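Local structure of beta-glucanase (Bacteroides thetaiotaomicron, 6EUG) at residues R111-Y116 and S321-P326; S212-L217 and N262-I267; M276-C281 and R290-D295. The protein probably hydrolyses beta-1,3-linked galactose in arabinogalactan, this chain being the family 43 glycosidase domain of a larger protein that also has a family 16 part. All blocks are in the same frame, centred on the assembly; numbering follows the deposited sequence.

Contact 1 of 3, residues R111-Y116 and S321-P326; sequences RPKVIY and STYILP. With GIM (glucoimidazole), chain B.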
loop_
_atom_site.group_PDB
_atom_site.type_symbol
_atom_site.label_atom_id
_atom_site.label_comp_id
_atom_site.label_asym_id
_atom_site.label_seq_id
_atom_site.Cartn_x
_atom_site.Cartn_y
_atom_site.Cartn_z
ATOM N N ARG A 111 -0.989 -1.468 -6.526
ATOM C CA ARG A 111 -0.453 -1.671 -5.190
ATOM C C ARG A 111 -0.858 -2.996 -4.550
ATOM O O ARG A 111 -1.227 -3.047 -3.380
ATOM C CB ARG A 111 -0.727 -0.438 -4.303
ATOM C CG ARG A 111 -0.001 0.817 -4.765
ATOM C CD ARG A 111 -0.059 2.007 -3.792
ATOM N NE ARG A 111 0.613 3.169 -4.386
ATOM C CZ ARG A 111 1.937 3.374 -4.415
ATOM N NH1 ARG A 111 2.781 2.572 -3.790
ATOM N NH2 ARG A 111 2.443 4.449 -5.040
ATOM N N PRO A 112 -0.690 -4.115 -5.297
ATOM C CA PRO A 112 -1.028 -5.401 -4.703
ATOM C C PRO A 112 -0.163 -5.787 -3.508
ATOM O O PRO A 112 1.036 -5.449 -3.468
ATOM C CB PRO A 112 -0.748 -6.385 -5.848
ATOM C CG PRO A 112 0.414 -5.736 -6.575
ATOM C CD PRO A 112 0.066 -4.267 -6.553
ATOM N N LYS A 113 -0.742 -6.539 -2.589
ATOM C CA LYS A 113 -0.026 -7.127 -1.450
ATOM C C LYS A 113 -0.572 -8.523 -1.192
ATOM O O LYS A 113 -1.760 -8.760 -1.338
ATOM C CB LYS A 113 -0.158 -6.278 -0.173
ATOM C CG LYS A 113 0.204 -4.785 -0.355
ATOM C CD LYS A 113 1.711 -4.601 -0.519
ATOM C CE LYS A 113 2.068 -3.165 -0.848
ATOM N NZ LYS A 113 1.597 -2.758 -2.236
ATOM N N VAL A 114 0.315 -9.425 -0.788
ATOM C CA VAL A 114 -0.049 -10.811 -0.446
ATOM C C VAL A 114 0.417 -11.155 0.963
ATOM O O VAL A 114 1.591 -10.884 1.310
ATOM C CB VAL A 114 0.543 -11.839 -1.476
ATOM C CG1 VAL A 114 0.129 -13.253 -1.164
ATOM C CG2 VAL A 114 0.094 -11.496 -2.896
ATOM N N ILE A 115 -0.485 -11.804 1.709
ATOM C CA ILE A 115 -0.222 -12.346 3.045
ATOM C C ILE A 115 -0.648 -13.821 3.153
ATOM O O ILE A 115 -1.593 -14.264 2.497
ATOM C CB ILE A 115 -0.893 -11.504 4.147
ATOM C CG1 ILE A 115 -2.419 -11.420 3.965
ATOM C CG2 ILE A 115 -0.246 -10.127 4.240
ATOM C CD1 ILE A 115 -3.158 -10.526 4.935
ATOM N N TYR A 116 0.063 -14.581 3.990
ATOM C CA TYR A 116 -0.243 -15.998 4.187
ATOM C C TYR A 116 -1.063 -16.141 5.431
ATOM O O TYR A 116 -0.684 -15.586 6.481
ATOM C CB TYR A 116 1.054 -16.812 4.347
ATOM C CG TYR A 116 0.832 -18.309 4.597
ATOM C CD1 TYR A 116 0.309 -19.132 3.609
ATOM C CD2 TYR A 116 1.158 -18.893 5.831
ATOM C CE1 TYR A 116 0.092 -20.494 3.838
ATOM C CE2 TYR A 116 0.957 -20.251 6.070
ATOM C CZ TYR A 116 0.423 -21.047 5.070
ATOM O OH TYR A 116 0.212 -22.378 5.289
ATOM N N SER A 321 7.581 5.467 -1.522
ATOM C CA SER A 321 7.431 4.235 -0.757
ATOM C C SER A 321 6.483 3.190 -1.358
ATOM O O SER A 321 5.406 3.554 -1.869
ATOM C CB SER A 321 6.994 4.602 0.678
ATOM O OG SER A 321 5.799 5.424 0.738
ATOM N N THR A 322 6.851 1.912 -1.233
ATOM C CA THR A 322 5.913 0.790 -1.537
ATOM C C THR A 322 5.822 -0.329 -0.499
ATOM O O THR A 322 4.755 -0.910 -0.357
ATOM C CB THR A 322 6.059 0.224 -2.964
ATOM O OG1 THR A 322 4.943 -0.638 -3.287
ATOM C CG2 THR A 322 7.382 -0.500 -3.190
ATOM N N TYR A 323 6.921 -0.664 0.189
ATOM C CA TYR A 323 6.917 -1.816 1.104
ATOM C C TYR A 323 8.134 -1.781 2.027
ATOM O O TYR A 323 9.190 -1.249 1.655
ATOM C CB TYR A 323 6.932 -3.162 0.273
ATOM C CG TYR A 323 6.564 -4.391 1.121
ATOM C CD1 TYR A 323 5.245 -4.607 1.517
ATOM C CD2 TYR A 323 7.528 -5.332 1.497
ATOM C CE1 TYR A 323 4.896 -5.678 2.339
ATOM C CE2 TYR A 323 7.193 -6.413 2.305
ATOM C CZ TYR A 323 5.871 -6.594 2.710
ATOM O OH TYR A 323 5.528 -7.658 3.515
ATOM N N ILE A 324 7.992 -2.390 3.206
ATOM C CA ILE A 324 9.119 -2.630 4.091
ATOM C C ILE A 324 9.230 -4.140 4.339
ATOM O O ILE A 324 8.321 -4.761 4.926
ATOM C CB ILE A 324 9.086 -1.757 5.377
ATOM C CG1 ILE A 324 9.363 -0.273 4.962
ATOM C CG2 ILE A 324 10.230 -2.181 6.321
ATOM C CD1 ILE A 324 8.929 0.766 5.943
ATOM N N LEU A 325 10.341 -4.721 3.849
ATOM C CA LEU A 325 10.614 -6.180 3.960
ATOM C C LEU A 325 11.380 -6.480 5.243
ATOM O O LEU A 325 12.536 -6.028 5.371
ATOM C CB LEU A 325 11.477 -6.656 2.786
ATOM C CG LEU A 325 11.949 -8.117 2.732
ATOM C CD1 LEU A 325 10.783 -9.101 2.707
ATOM C CD2 LEU A 325 12.897 -8.298 1.560
ATOM N N PRO A 326 10.792 -7.282 6.152
ATOM C CA PRO A 326 11.596 -7.768 7.286
ATOM C C PRO A 326 12.431 -9.001 6.918
ATOM O O PRO A 326 11.969 -9.832 6.120
ATOM C CB PRO A 326 10.534 -8.151 8.338
ATOM C CG PRO A 326 9.196 -7.791 7.754
ATOM C CD PRO A 326 9.377 -7.703 6.274
HETATM C C1 GIM B . -0.689 8.049 -6.938
HETATM C C2 GIM B . -0.548 6.702 -6.342
HETATM N N10 GIM B . -0.826 8.325 -8.247
HETATM C C3 GIM B . -0.190 5.685 -7.441
HETATM C C4 GIM B . -1.096 5.935 -8.683
HETATM C C5 GIM B . -0.773 7.295 -9.321
HETATM C C6 GIM B . -1.697 7.647 -10.485
HETATM C C7 GIM B . -0.914 10.228 -7.114
HETATM C C8 GIM B . -0.949 9.674 -8.378
HETATM N N1 GIM B . -0.750 9.210 -6.239
HETATM O O3 GIM B . -0.404 4.343 -6.977
HETATM O O2 GIM B . 0.339 6.799 -5.195
HETATM O O4 GIM B . -2.515 5.854 -8.393
HETATM O O6 GIM B . -3.018 7.899 -10.016
HETATM O O HOH W 1 2.366 -0.147 -2.445
#

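Contact 2 of 3, residues S212-L217 and N262-I267; sequences SRDMTL and NEAPAI. With GIM (glucoimidazole), chain B.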
loop_
_atom_site.group_PDB
_atom_site.type_symbol
_atom_site.label_atom_id
_atom_site.label_comp_id
_atom_site.label_asym_id
_atom_site.label_seq_id
_atom_site.Cartn_x
_atom_site.Cartn_y
_atom_site.Cartn_z
ATOM N N SER A 212 -11.131 3.544 -0.590
ATOM C CA SER A 212 -9.792 2.915 -0.476
ATOM C C SER A 212 -9.055 3.065 -1.771
ATOM O O SER A 212 -9.525 2.538 -2.785
ATOM C CB SER A 212 -9.949 1.400 -0.122
ATOM O OG SER A 212 -8.693 0.764 0.115
ATOM N N ARG A 213 -7.924 3.797 -1.758
ATOM C CA ARG A 213 -7.050 3.927 -2.911
ATOM C C ARG A 213 -5.671 3.294 -2.606
ATOM O O ARG A 213 -5.606 2.061 -2.506
ATOM C CB ARG A 213 -7.032 5.368 -3.482
ATOM C CG ARG A 213 -8.386 5.825 -4.007
ATOM C CD ARG A 213 -8.210 6.790 -5.182
ATOM N NE ARG A 213 -9.450 7.372 -5.712
ATOM C CZ ARG A 213 -9.967 8.546 -5.338
ATOM N NH1 ARG A 213 -9.413 9.274 -4.358
ATOM N NH2 ARG A 213 -11.081 8.989 -5.924
ATOM N N ASP A 214 -4.605 4.076 -2.420
ATOM C CA ASP A 214 -3.323 3.494 -2.041
ATOM C C ASP A 214 -3.515 2.687 -0.726
ATOM O O ASP A 214 -4.283 3.107 0.166
ATOM C CB ASP A 214 -2.234 4.548 -1.791
ATOM C CG ASP A 214 -1.713 5.216 -3.050
ATOM O OD1 ASP A 214 -2.138 4.929 -4.198
ATOM O OD2 ASP A 214 -0.781 6.040 -2.878
ATOM N N MET A 215 -2.879 1.515 -0.667
ATOM C CA MET A 215 -3.068 0.561 0.451
ATOM C C MET A 215 -1.894 -0.375 0.702
ATOM O O MET A 215 -1.016 -0.572 -0.149
ATOM C CB MET A 215 -4.341 -0.280 0.212
ATOM C CG MET A 215 -4.397 -1.067 -1.103
ATOM S SD MET A 215 -5.120 -2.727 -1.060
ATOM C CE MET A 215 -3.753 -3.594 -0.259
ATOM N N THR A 216 -1.906 -0.972 1.909
ATOM C CA THR A 216 -1.061 -2.072 2.225
ATOM C C THR A 216 -1.737 -2.997 3.242
ATOM O O THR A 216 -2.905 -2.774 3.631
ATOM C CB THR A 216 0.331 -1.611 2.665
ATOM O OG1 THR A 216 1.248 -2.718 2.639
ATOM C CG2 THR A 216 0.321 -0.953 4.073
ATOM N N LEU A 217 -1.009 -4.056 3.586
ATOM C CA LEU A 217 -1.431 -5.088 4.566
ATOM C C LEU A 217 -0.360 -5.316 5.597
ATOM O O LEU A 217 0.835 -5.187 5.286
ATOM C CB LEU A 217 -1.712 -6.436 3.867
ATOM C CG LEU A 217 -2.803 -6.501 2.791
ATOM C CD1 LEU A 217 -2.833 -7.863 2.059
ATOM C CD2 LEU A 217 -4.189 -6.185 3.345
ATOM N N ASN A 262 -1.677 11.721 3.421
ATOM C CA ASN A 262 -0.698 10.637 3.418
ATOM C C ASN A 262 -1.121 9.526 2.439
ATOM O O ASN A 262 -2.290 9.128 2.413
ATOM C CB ASN A 262 -0.555 10.045 4.831
ATOM C CG ASN A 262 0.141 10.998 5.792
ATOM O OD1 ASN A 262 1.411 11.146 5.769
ATOM N ND2 ASN A 262 -0.655 11.662 6.634
ATOM N N GLU A 263 -0.118 9.013 1.719
ATOM C CA GLU A 263 -0.310 8.069 0.608
ATOM C C GLU A 263 0.756 6.969 0.629
ATOM O O GLU A 263 1.630 6.978 1.486
ATOM C CB GLU A 263 -0.265 8.836 -0.734
ATOM C CG GLU A 263 -1.051 10.149 -0.773
ATOM C CD GLU A 263 -2.544 10.058 -0.423
ATOM O OE1 GLU A 263 -3.213 9.034 -0.663
ATOM O OE2 GLU A 263 -3.074 11.058 0.100
ATOM N N ALA A 264 0.646 5.980 -0.265
ATOM C CA ALA A 264 1.718 4.986 -0.429
ATOM C C ALA A 264 2.258 4.391 0.893
ATOM O O ALA A 264 3.479 4.342 1.097
ATOM C CB ALA A 264 2.844 5.578 -1.243
ATOM N N PRO A 265 1.356 3.915 1.757
ATOM C CA PRO A 265 1.827 3.442 3.096
ATOM C C PRO A 265 2.696 2.176 3.054
ATOM O O PRO A 265 2.392 1.221 2.281
ATOM C CB PRO A 265 0.510 3.166 3.836
ATOM C CG PRO A 265 -0.427 2.816 2.748
ATOM C CD PRO A 265 -0.113 3.811 1.666
ATOM N N ALA A 266 3.742 2.159 3.888
ATOM C CA ALA A 266 4.606 1.009 4.124
ATOM C C ALA A 266 4.821 0.924 5.647
ATOM O O ALA A 266 4.975 1.941 6.327
ATOM C CB ALA A 266 5.941 1.172 3.393
ATOM N N ILE A 267 4.764 -0.285 6.178
ATOM C CA ILE A 267 4.693 -0.516 7.644
ATOM C C ILE A 267 5.529 -1.693 8.122
ATOM O O ILE A 267 5.645 -2.687 7.412
ATOM C CB ILE A 267 3.228 -0.675 8.111
ATOM C CG1 ILE A 267 3.119 -0.707 9.661
ATOM C CG2 ILE A 267 2.557 -1.885 7.480
ATOM C CD1 ILE A 267 1.693 -0.499 10.166
HETATM C C1 GIM B . -0.689 8.049 -6.938
HETATM C C2 GIM B . -0.548 6.702 -6.342
HETATM N N10 GIM B . -0.826 8.325 -8.247
HETATM C C3 GIM B . -0.190 5.685 -7.441
HETATM C C4 GIM B . -1.096 5.935 -8.683
HETATM C C5 GIM B . -0.773 7.295 -9.321
HETATM C C6 GIM B . -1.697 7.647 -10.485
HETATM C C7 GIM B . -0.914 10.228 -7.114
HETATM C C8 GIM B . -0.949 9.674 -8.378
HETATM N N1 GIM B . -0.750 9.210 -6.239
HETATM O O3 GIM B . -0.404 4.343 -6.977
HETATM O O2 GIM B . 0.339 6.799 -5.195
HETATM O O4 GIM B . -2.515 5.854 -8.393
HETATM O O6 GIM B . -3.018 7.899 -10.016
HETATM O O HOH W 2 -4.280 7.107 -2.637
HETATM O O HOH W 3 1.162 1.191 -0.335
HETATM O O HOH W 4 3.444 -1.371 1.956
HETATM O O HOH W 5 3.577 -4.487 5.306
#

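Contact 3 of 3, residues M276-C281 and R290-D295; sequences MITSGC and RLLTAD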
loop_
_atom_site.group_PDB
_atom_site.type_symbol
_atom_site.label_atom_id
_atom_site.label_comp_id
_atom_site.label_asym_id
_atom_site.label_seq_id
_atom_site.Cartn_x
_atom_site.Cartn_y
_atom_site.Cartn_z
ATOM N N MET A 276 5.488 3.460 10.371
ATOM C CA MET A 276 4.916 3.550 9.017
ATOM C C MET A 276 5.546 4.726 8.251
ATOM O O MET A 276 5.697 5.832 8.793
ATOM C CB MET A 276 3.389 3.725 9.109
ATOM C CG MET A 276 2.656 3.747 7.784
ATOM S SD MET A 276 0.923 3.225 7.840
ATOM C CE MET A 276 0.190 4.120 9.214
ATOM N N ILE A 277 5.896 4.475 6.995
ATOM C CA ILE A 277 6.422 5.509 6.077
ATOM C C ILE A 277 5.378 5.754 5.003
ATOM O O ILE A 277 4.840 4.802 4.419
ATOM C CB ILE A 277 7.817 5.159 5.471
ATOM C CG1 ILE A 277 8.850 5.028 6.600
ATOM C CG2 ILE A 277 8.240 6.182 4.410
ATOM C CD1 ILE A 277 10.239 4.567 6.182
ATOM N N THR A 278 5.139 7.041 4.741
ATOM C CA THR A 278 4.201 7.486 3.720
ATOM C C THR A 278 4.798 8.584 2.852
ATOM O O THR A 278 5.826 9.192 3.218
ATOM C CB THR A 278 2.898 7.982 4.378
ATOM O OG1 THR A 278 3.197 9.049 5.288
ATOM C CG2 THR A 278 2.228 6.881 5.176
ATOM N N SER A 279 4.155 8.837 1.701
ATOM C CA SER A 279 4.429 10.027 0.886
ATOM C C SER A 279 3.303 11.043 1.082
ATOM O O SER A 279 2.257 10.727 1.632
ATOM C CB SER A 279 4.508 9.664 -0.636
ATOM O OG SER A 279 3.229 9.347 -1.162
ATOM N N GLY A 280 3.511 12.262 0.591
ATOM C CA GLY A 280 2.388 13.165 0.348
ATOM C C GLY A 280 1.658 12.837 -0.953
ATOM O O GLY A 280 1.896 11.781 -1.585
ATOM N N CYS A 281 0.780 13.754 -1.354
ATOM C CA CYS A 281 -0.111 13.579 -2.509
ATOM C C CYS A 281 0.219 14.613 -3.584
ATOM O O CYS A 281 -0.329 15.720 -3.579
ATOM C CB CYS A 281 -1.591 13.701 -2.078
ATOM S SG CYS A 281 -2.754 12.963 -3.239
ATOM N N ARG A 290 7.138 11.000 5.064
ATOM C CA ARG A 290 6.750 11.171 6.460
ATOM C C ARG A 290 7.020 9.845 7.204
ATOM O O ARG A 290 6.905 8.733 6.600
ATOM C CB ARG A 290 5.246 11.521 6.586
ATOM C CG ARG A 290 4.795 12.769 5.793
ATOM C CD ARG A 290 4.271 12.501 4.398
ATOM N NE ARG A 290 3.847 13.755 3.783
ATOM C CZ ARG A 290 2.620 14.271 3.783
ATOM N NH1 ARG A 290 1.588 13.650 4.351
ATOM N NH2 ARG A 290 2.436 15.443 3.195
ATOM N N LEU A 291 7.357 9.965 8.490
ATOM C CA LEU A 291 7.442 8.827 9.425
ATOM C C LEU A 291 6.331 8.923 10.471
ATOM O O LEU A 291 6.187 9.960 11.119
ATOM C CB LEU A 291 8.802 8.780 10.119
ATOM C CG LEU A 291 9.066 7.638 11.094
ATOM C CD1 LEU A 291 8.988 6.302 10.346
ATOM C CD2 LEU A 291 10.413 7.790 11.783
ATOM N N LEU A 292 5.558 7.842 10.625
ATOM C CA LEU A 292 4.464 7.775 11.592
ATOM C C LEU A 292 4.722 6.628 12.578
ATOM O O LEU A 292 5.284 5.600 12.185
ATOM C CB LEU A 292 3.131 7.615 10.910
ATOM C CG LEU A 292 2.892 8.411 9.587
ATOM C CD1 LEU A 292 1.580 8.001 8.938
ATOM C CD2 LEU A 292 2.887 9.918 9.836
ATOM N N THR A 293 4.320 6.794 13.837
ATOM C CA THR A 293 4.541 5.744 14.861
ATOM C C THR A 293 3.388 5.604 15.862
ATOM O O THR A 293 2.672 6.602 16.173
ATOM C CB THR A 293 5.897 5.962 15.575
ATOM O OG1 THR A 293 6.262 4.851 16.417
ATOM C CG2 THR A 293 5.870 7.244 16.429
ATOM N N ALA A 294 3.232 4.374 16.369
ATOM C CA ALA A 294 2.305 4.043 17.447
ATOM C C ALA A 294 2.822 2.888 18.308
ATOM O O ALA A 294 3.651 2.061 17.843
ATOM C CB ALA A 294 0.917 3.692 16.916
ATOM N N ASP A 295 2.319 2.816 19.538
ATOM C CA ASP A 295 2.588 1.655 20.430
ATOM C C ASP A 295 1.497 0.590 20.470
ATOM O O ASP A 295 1.599 -0.375 21.256
ATOM C CB ASP A 295 2.952 2.128 21.863
ATOM C CG ASP A 295 4.271 2.942 21.915
ATOM O OD1 ASP A 295 5.102 2.856 21.006
ATOM O OD2 ASP A 295 4.477 3.699 22.889
#

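Contact 1 of 3, residues R111-Y116 and S321-P326
R111 and K113 reach across to S321, T322 and Y323 at the centre of the five-bladed beta-propeller of family 43 glycosidases, where the inner strands 108-117 and 320-327 of two non-neighbouring blades face each other. The strands run almost parallel at 17°, with axes 9.1 Å apart, so side chains and a water span the space instead of backbone bonds. The close part lies at the bound glucoimidazole. R111 runs out extended from CG to NE (chi3 -177°) and sets its guanidinium between strand and ligand. R111 NH2 donates to O2 of the ligand at 3.2 Å, and R111 NE makes a weak bond to O3 of the ligand at 3.0 Å. R111 NH1 points to the other strand, where its bond to S321 O is long and weak (3.4 Å).

A water ties the polar ends together. It lies in the guanidinium plane at the edge, accepts from R111 NH1 and, at 2.7 Å, from K113 NZ, and donates to T322 OG1 at 2.8 Å. That hydroxyl is also bonded to G48 O of the intervening blade. K113 is bent at chi2 (-72°) and again at chi4, which folds its ammonium back over its own strand to P112 O, 3.0 Å from K113 NZ and approached from above the carbonyl plane. The bend presses CE against T322 O.

Farther along, the contact slackens. Y323 is partly exposed, and its ring carbon CD1 is what meets K113, the two side chains sliding past each other in opposite directions. T322 and Y323 form a classic beta bulge opposite M336 of the adjacent strand. The last touch on this looser side is K113 CD against Y323 CD1, at 4.1 Å.

Contact 2 of 3, residues S212-L217 and N262-I267
D214 and A264 lie nearest where the segments 212-217 and 262-267 meet, their CA atoms 5.5 Å apart, and from there strands 215-217 and 265-267 diverge little, running at 17° with axes 6.5 Å apart. These are the inner strands of successive blades of the five-bladed propeller, too far apart to pair as one sheet. At the ligand end the chain turns a corner at A264 (phi 47°), and the A264 amide faces D214. D214 OD2 is gripped twice: A264 N donates to it at 3.0 Å, arriving on the anti side only slightly out of the carboxylate plane, and O2 of glucoimidazole donates at 2.7 Å. The corner amide is thus placed to help orient the carboxylate that binds O2 of the ligand. The CB methylene of E263 packs beside the same oxygen.

Away from the pocket, P265 forms the apolar bridge. Its CD lies against D214 CB, and its CG meets both the backbone of M215 and the methyl of T216. With OG1 anti to the backbone N (chi1 -165°), T216 presents CG2 to the other strand, 3.5 Å from P265 O and within packing distance of I267 CG2.

Waters fill in where the strands cannot bond directly. One sits between M215 O and P265 O, and another near L217 O. The clearest bridge is the water that accepts from T216 OG1 at 2.7 Å and donates to P265 O at 2.8 Å.

Contact 3 of 3, residues M276-C281 and R290-D295
T278 and R290, facing each other across two strands, both hydrogen-bond OD1 of N262, the threonine through OG1 and the arginine through NH1. The arginine is positioned for this by a bend at chi2 (93°), and its aliphatic part crosses the threonine at about a right angle, with R290 CB 3.5 Å from T278 OG1. The guanidinium then lies flat against the chain where strand 273-279 ends: G280 CA sits over its centre, 3.5 Å above the plane. NH1 is also bonded to G260 O, a second hold on the same nitrogen.

The strands belong to a beta hairpin, 273-279 and 290-294, forming the middle of the four-stranded blade 265-304 of the propeller. M276 with L292 and T278 with R290 are antiparallel hydrogen-bonded pairs. L292 N to M276 O is the shortest of the four bonds at 2.7 Å, and M276 N to L292 O follows at 2.8 Å. I277 with L291 is the non-hydrogen-bonded pair between them, where R290 O also receives a CA-H contact from I277, 3.3 Å from its CA.

Side chains divide by face. On the one shared with T278 and R290, M276 CE touches L292 CD1 at 4.1 Å, and that same leucine methyl covers T278 CG2. On the other, I277 CG1 meets L291 CD1 at 4.0 Å, and both residues pack against strand 363-366 of the next blade. Past the paired residues, S279 OG donates to G280 O at 2.8 Å, in the carbonyl plane on a lone pair, and is bonded to Q320 of the ligand pocket as well.

Contacts 1 and 2 meet at the glucoimidazole, where R111 and D214 both bind O2 and are joined by a long, weak ion pair, R111 NE to D214 OD1 at 3.3 Å. Their centres lie 10 Å apart, and S321 OG bonds A264 O at 2.6 Å, so the corner in 262-267 is held from two blades. Contact 3, its centre 10 Å from contact 2 and 15 Å from contact 1, sits one strand farther out in the blade: I277 N bonds A266 O at 2.8 Å. It comes nearest the pocket at S279, whose side chain is about 6 Å from the ligand, while N262 OD1 ties contact 2 to T278 and R290. I324 CD1 packs on I277 CD1.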